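Local coordinates for MarR Like Protein, TVG0766549 (Thermoplasma volcanium, PDB 3LFK), which is of uncertain function: reported as a mechanosensitive channel, it is a structural homologue of MarR-like transcriptional regulators and probably binds DNA through a winged helix-turn-helix fold, at residues Lys11-Gly16 and Val23-Leu28; Leu41-Lys46 and Gln101-Arg106. All coordinates share one frame; numbering follows the deposited sequence.

Along the chain contact 1 is complete before contact 2 begins, and their centres lie 15 Å apart. The first pairs strands 12-14 and 23-24 in a small hairpin near the N-terminus, at the surface; the second crosses helix 36-47 with helix 94-116, close to the centre of the chain. The long helix 94-116 is common ground: Ile24 of the hairpin rests on Val99, while Ile103, about one turn further on, meets helix 36-47. Leu28, at the exit from contact 1, packs its CD1 on Ile103 CG1, 3.8 Å away. The hairpin of this MarR-like protein is thus seated on the long helix against which helix 36-47 also packs.

Contact 1. Residues Lys11-Gly16 and Val23-Leu28; sequences KVLVKG and VIKGKL
A classic beta bulge sits in the antiparallel hairpin of strands 12-14 and 23-24, where Leu13 and Val14 both face Val23. Val23 O takes two backbone donors: Leu13 N at 3.0 Å, tilted from the carbonyl plane and with a bent N-H...O angle of 144°, and Val14 N at 3.3 Å, which lies in that plane on a lone pair and comes in much straighter. Val23 N returns a bond to Val14 O, making this the hydrogen-bonded pair. Beyond the bulge Val12 and Ile24 form a non-hydrogen-bonded pair, and Lys25 N reaches Lys11 O at 2.9 Å; the same oxygen receives a CA-H...O contact from Ile24.

At the bulge Leu13 points toward the partner strand. With CG anti to its carbonyl carbon (chi1 -77°), its CB and CD1 lie against Val23 CG1, the distance from Leu13 CD1 to Val23 CG1 being 3.8 Å. Lys25 passes across the leucine at about a right angle: Lys25 CG is only 3.4 Å from Leu13 CG, and Lys25 CE is equally tight against Leu13 CD2. At its end the lysine bends (chi4 65°), bringing Lys25 NZ to 3.2 Å from Leu13 CD2. That ammonium is held chiefly by Ser10 O, with a weak water link to Val12 O. Val14 and Val23 meet obliquely, CB to CB, on the same face of the sheet. Val12 and Ile24 share the other face, where Val12 touches Glu95 and Ile24 touches Val99 of helix 94-116.

Four main-chain bonds therefore fix the pairing, while the aliphatic part of Lys25 covers Leu13 and its charged end stays tied to main-chain oxygen at the surface.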
loop_
_atom_site.group_PDB
_atom_site.type_symbol
_atom_site.label_atom_id
_atom_site.label_comp_id
_atom_site.label_asym_id
_atom_site.label_seq_id
_atom_site.Cartn_x
_atom_site.Cartn_y
_atom_site.Cartn_z
ATOM N N LYS A 11 9.186 -7.350 0.185
ATOM C CA LYS A 11 9.841 -6.063 0.384
ATOM C C LYS A 11 9.990 -5.815 1.871
ATOM O O LYS A 11 10.467 -4.753 2.291
ATOM C CB LYS A 11 9.034 -4.909 -0.221
ATOM C CG LYS A 11 8.906 -4.986 -1.729
ATOM C CD LYS A 11 8.313 -3.675 -2.264
ATOM C CE LYS A 11 8.142 -3.773 -3.778
ATOM N NZ LYS A 11 9.438 -4.106 -4.472
ATOM N N VAL A 12 9.586 -6.785 2.692
ATOM C CA VAL A 12 9.698 -6.595 4.123
ATOM C C VAL A 12 10.984 -7.284 4.626
ATOM O O VAL A 12 11.073 -8.518 4.678
ATOM C CB VAL A 12 8.474 -7.157 4.864
ATOM C CG1 VAL A 12 8.667 -7.009 6.366
ATOM C CG2 VAL A 12 7.214 -6.401 4.436
ATOM N N LEU A 13 11.976 -6.471 4.974
ATOM C CA LEU A 13 13.270 -6.961 5.455
ATOM C C LEU A 13 13.192 -7.270 6.934
ATOM O O LEU A 13 13.666 -8.318 7.389
ATOM C CB LEU A 13 14.346 -5.910 5.209
ATOM C CG LEU A 13 14.818 -5.833 3.756
ATOM C CD1 LEU A 13 15.674 -4.587 3.542
ATOM C CD2 LEU A 13 15.595 -7.099 3.414
ATOM N N VAL A 14 12.603 -6.347 7.671
ATOM C CA VAL A 14 12.405 -6.502 9.104
ATOM C C VAL A 14 11.031 -5.945 9.443
ATOM O O VAL A 14 10.731 -4.781 9.163
ATOM C CB VAL A 14 13.449 -5.714 9.933
ATOM C CG1 VAL A 14 13.272 -6.040 11.417
ATOM C CG2 VAL A 14 14.856 -6.054 9.480
ATOM N N LYS A 15 10.185 -6.781 10.036
ATOM C CA LYS A 15 8.857 -6.318 10.418
ATOM C C LYS A 15 9.025 -5.372 11.602
ATOM O O LYS A 15 9.986 -5.486 12.368
ATOM C CB LYS A 15 7.970 -7.511 10.808
ATOM C CG LYS A 15 7.823 -8.559 9.706
ATOM C CD LYS A 15 6.987 -9.755 10.155
ATOM C CE LYS A 15 5.532 -9.382 10.267
ATOM N NZ LYS A 15 4.685 -10.576 10.514
ATOM N N GLY A 16 8.105 -4.429 11.747
ATOM C CA GLY A 16 8.180 -3.500 12.856
ATOM C C GLY A 16 7.818 -4.174 14.173
ATOM O O GLY A 16 7.042 -5.125 14.202
ATOM N N VAL A 23 11.851 -2.193 8.254
ATOM C CA VAL A 23 12.843 -1.873 7.245
ATOM C C VAL A 23 12.252 -2.473 5.985
ATOM O O VAL A 23 11.950 -3.669 5.941
ATOM C CB VAL A 23 14.199 -2.506 7.554
ATOM C CG1 VAL A 23 15.190 -2.167 6.440
ATOM C CG2 VAL A 23 14.703 -1.975 8.876
ATOM N N ILE A 24 12.084 -1.614 4.981
ATOM C CA ILE A 24 11.472 -1.971 3.701
ATOM C C ILE A 24 12.531 -1.888 2.599
ATOM O O ILE A 24 13.346 -0.957 2.592
ATOM C CB ILE A 24 10.347 -0.961 3.382
ATOM C CG1 ILE A 24 9.393 -0.815 4.587
ATOM C CG2 ILE A 24 9.568 -1.424 2.110
ATOM C CD1 ILE A 24 8.673 -2.116 4.968
ATOM N N LYS A 25 12.522 -2.851 1.681
ATOM C CA LYS A 25 13.451 -2.865 0.561
ATOM C C LYS A 25 13.033 -1.746 -0.383
ATOM O O LYS A 25 11.840 -1.527 -0.622
ATOM C CB LYS A 25 13.392 -4.186 -0.203
ATOM C CG LYS A 25 13.964 -5.384 0.522
ATOM C CD LYS A 25 14.244 -6.498 -0.492
ATOM C CE LYS A 25 14.781 -7.762 0.168
ATOM N NZ LYS A 25 13.774 -8.398 1.066
ATOM N N GLY A 26 14.016 -1.057 -0.945
ATOM C CA GLY A 26 13.680 0.066 -1.808
ATOM C C GLY A 26 13.595 1.340 -0.981
ATOM O O GLY A 26 13.796 1.332 0.243
ATOM N N LYS A 27 13.264 2.440 -1.655
ATOM C CA LYS A 27 13.197 3.762 -1.034
ATOM C C LYS A 27 11.882 4.457 -1.305
ATOM O O LYS A 27 11.325 4.316 -2.398
ATOM C CB LYS A 27 14.311 4.655 -1.604
ATOM C CG LYS A 27 15.726 4.113 -1.379
ATOM C CD LYS A 27 16.771 4.935 -2.138
ATOM C CE LYS A 27 18.183 4.412 -1.866
ATOM N NZ LYS A 27 19.221 5.047 -2.730
ATOM N N LEU A 28 11.410 5.215 -0.325
ATOM C CA LEU A 28 10.172 5.987 -0.464
ATOM C C LEU A 28 10.181 6.875 -1.717
ATOM O O LEU A 28 9.149 7.031 -2.381
ATOM C CB LEU A 28 9.981 6.869 0.770
ATOM C CG LEU A 28 8.824 7.854 0.773
ATOM C CD1 LEU A 28 7.494 7.116 0.602
ATOM C CD2 LEU A 28 8.847 8.617 2.102
HETATM O O HOH W 1 13.134 -10.438 2.933
#

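Contact 2. Residues Leu41-Lys46 and Gln101-Arg106; sequences LLLFLK and QAIRVR
Leu43 CD2 lies against Arg104 CG at 3.6 Å, the two side chains running antiparallel alongside one another. Its other methyl, Leu43 CD1, meets Ile103 CG2 at 4.2 Å; Leu42 CD2 makes a looser apolar contact with Ile103 CD1. Lys46 crosses Arg104 at about a right angle, laying Lys46 CG on Arg104 CD at 3.9 Å. A bend at chi2 (66°) brings Lys46 CE to 3.5 Å from Gln101 OE1, and a second at chi4 (72°) sets Lys46 NZ 3.6 Å from that oxygen, too long to count as a hydrogen bond. Lys46 NZ also comes close to level with the Arg104 guanidinium, at its rim and 4.1 Å from Arg104 NH1, an approach of like charges that probably costs some energy.

These side chains fill the crossing of helix 36-47 over the long helix 94-116, both segments belonging to the MLPTv-like helix-turn-helix family region. The axes of segments 41-46 and 101-106 approach to 10.4 Å and cross almost squarely, at -96°. Further out, Leu42 also packs on Val99 and Ala100 of the long helix and on Leu92 of strand 87-92, which Lys46 touches too. Ile103 is backed by Leu28 and Met34, and one turn along the chain Arg106 NH1 hydrogen-bonds to Asn31 OD1.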
loop_
_atom_site.group_PDB
_atom_site.type_symbol
_atom_site.label_atom_id
_atom_site.label_comp_id
_atom_site.label_asym_id
_atom_site.label_seq_id
_atom_site.Cartn_x
_atom_site.Cartn_y
_atom_site.Cartn_z
ATOM N N LEU A 41 -3.509 0.903 -5.573
ATOM C CA LEU A 41 -4.263 -0.069 -4.813
ATOM C C LEU A 41 -3.934 -0.021 -3.311
ATOM O O LEU A 41 -4.806 -0.139 -2.478
ATOM C CB LEU A 41 -4.018 -1.483 -5.347
ATOM C CG LEU A 41 -4.817 -2.530 -4.561
ATOM C CD1 LEU A 41 -6.336 -2.263 -4.626
ATOM C CD2 LEU A 41 -4.509 -3.908 -5.131
ATOM N N LEU A 42 -2.654 0.115 -2.980
ATOM C CA LEU A 42 -2.256 0.188 -1.579
ATOM C C LEU A 42 -2.942 1.368 -0.874
ATOM O O LEU A 42 -3.413 1.239 0.256
ATOM C CB LEU A 42 -0.721 0.320 -1.493
ATOM C CG LEU A 42 -0.129 0.315 -0.084
ATOM C CD1 LEU A 42 -0.235 -1.070 0.496
ATOM C CD2 LEU A 42 1.341 0.749 -0.142
ATOM N N LEU A 43 -2.971 2.519 -1.542
ATOM C CA LEU A 43 -3.598 3.702 -0.957
ATOM C C LEU A 43 -5.117 3.525 -0.898
ATOM O O LEU A 43 -5.769 4.033 0.016
ATOM C CB LEU A 43 -3.232 4.965 -1.763
ATOM C CG LEU A 43 -1.741 5.308 -1.748
ATOM C CD1 LEU A 43 -1.503 6.627 -2.481
ATOM C CD2 LEU A 43 -1.242 5.391 -0.333
ATOM N N PHE A 44 -5.678 2.803 -1.857
ATOM C CA PHE A 44 -7.119 2.558 -1.835
ATOM C C PHE A 44 -7.418 1.743 -0.569
ATOM O O PHE A 44 -8.351 2.030 0.173
ATOM C CB PHE A 44 -7.531 1.789 -3.093
ATOM C CG PHE A 44 -8.964 1.327 -3.088
ATOM C CD1 PHE A 44 -9.981 2.153 -3.560
ATOM C CD2 PHE A 44 -9.294 0.062 -2.609
ATOM C CE1 PHE A 44 -11.307 1.714 -3.550
ATOM C CE2 PHE A 44 -10.612 -0.387 -2.596
ATOM C CZ PHE A 44 -11.622 0.444 -3.067
ATOM N N LEU A 45 -6.620 0.716 -0.301
ATOM C CA LEU A 45 -6.835 -0.097 0.877
ATOM C C LEU A 45 -6.674 0.731 2.156
ATOM O O LEU A 45 -7.449 0.573 3.103
ATOM C CB LEU A 45 -5.850 -1.289 0.884
ATOM C CG LEU A 45 -6.087 -2.286 -0.267
ATOM C CD1 LEU A 45 -4.906 -3.284 -0.340
ATOM C CD2 LEU A 45 -7.381 -3.052 -0.042
ATOM N N LYS A 46 -5.674 1.607 2.184
ATOM C CA LYS A 46 -5.413 2.440 3.345
ATOM C C LYS A 46 -6.578 3.397 3.570
ATOM O O LYS A 46 -7.001 3.595 4.708
ATOM C CB LYS A 46 -4.120 3.243 3.142
ATOM C CG LYS A 46 -3.681 4.027 4.374
ATOM C CD LYS A 46 -3.297 3.057 5.496
ATOM C CE LYS A 46 -2.727 3.776 6.730
ATOM N NZ LYS A 46 -3.777 4.510 7.501
ATOM N N GLN A 101 1.156 4.820 4.669
ATOM C CA GLN A 101 1.165 6.102 5.383
ATOM C C GLN A 101 2.365 6.973 4.968
ATOM O O GLN A 101 2.230 8.192 4.805
ATOM C CB GLN A 101 1.183 5.864 6.889
ATOM C CG GLN A 101 0.763 7.106 7.722
ATOM C CD GLN A 101 -0.651 7.598 7.410
ATOM O OE1 GLN A 101 -1.371 7.012 6.599
ATOM N NE2 GLN A 101 -1.054 8.687 8.063
ATOM N N ALA A 102 3.537 6.360 4.777
ATOM C CA ALA A 102 4.724 7.108 4.369
ATOM C C ALA A 102 4.496 7.776 3.024
ATOM O O ALA A 102 4.872 8.940 2.813
ATOM C CB ALA A 102 5.933 6.184 4.302
ATOM N N ILE A 103 3.871 7.044 2.104
ATOM C CA ILE A 103 3.586 7.571 0.783
ATOM C C ILE A 103 2.526 8.671 0.883
ATOM O O ILE A 103 2.655 9.712 0.225
ATOM C CB ILE A 103 3.096 6.431 -0.162
ATOM C CG1 ILE A 103 4.279 5.494 -0.464
ATOM C CG2 ILE A 103 2.518 7.011 -1.477
ATOM C CD1 ILE A 103 3.883 4.194 -1.225
ATOM N N ARG A 104 1.494 8.442 1.696
ATOM C CA ARG A 104 0.428 9.445 1.852
ATOM C C ARG A 104 1.002 10.745 2.393
ATOM O O ARG A 104 0.667 11.822 1.910
ATOM C CB ARG A 104 -0.644 8.954 2.821
ATOM C CG ARG A 104 -1.600 7.936 2.250
ATOM C CD ARG A 104 -2.688 7.625 3.273
ATOM N NE ARG A 104 -3.559 8.779 3.512
ATOM C CZ ARG A 104 -4.449 8.865 4.498
ATOM N NH1 ARG A 104 -4.593 7.866 5.360
ATOM N NH2 ARG A 104 -5.210 9.946 4.615
ATOM N N VAL A 105 1.848 10.637 3.408
ATOM C CA VAL A 105 2.457 11.839 3.992
ATOM C C VAL A 105 3.359 12.550 2.995
ATOM O O VAL A 105 3.302 13.787 2.867
ATOM C CB VAL A 105 3.229 11.489 5.264
ATOM C CG1 VAL A 105 4.062 12.679 5.721
ATOM C CG2 VAL A 105 2.235 11.070 6.347
ATOM N N ARG A 106 4.181 11.802 2.263
ATOM C CA ARG A 106 5.050 12.438 1.265
ATOM C C ARG A 106 4.180 13.182 0.247
ATOM O O ARG A 106 4.462 14.334 -0.125
ATOM C CB ARG A 106 5.892 11.383 0.535
ATOM C CG ARG A 106 6.763 11.928 -0.597
ATOM C CD ARG A 106 7.102 10.804 -1.554
ATOM N NE ARG A 106 5.911 10.368 -2.275
ATOM C CZ ARG A 106 5.796 9.197 -2.896
ATOM N NH1 ARG A 106 6.795 8.331 -2.882
ATOM N NH2 ARG A 106 4.683 8.901 -3.542
#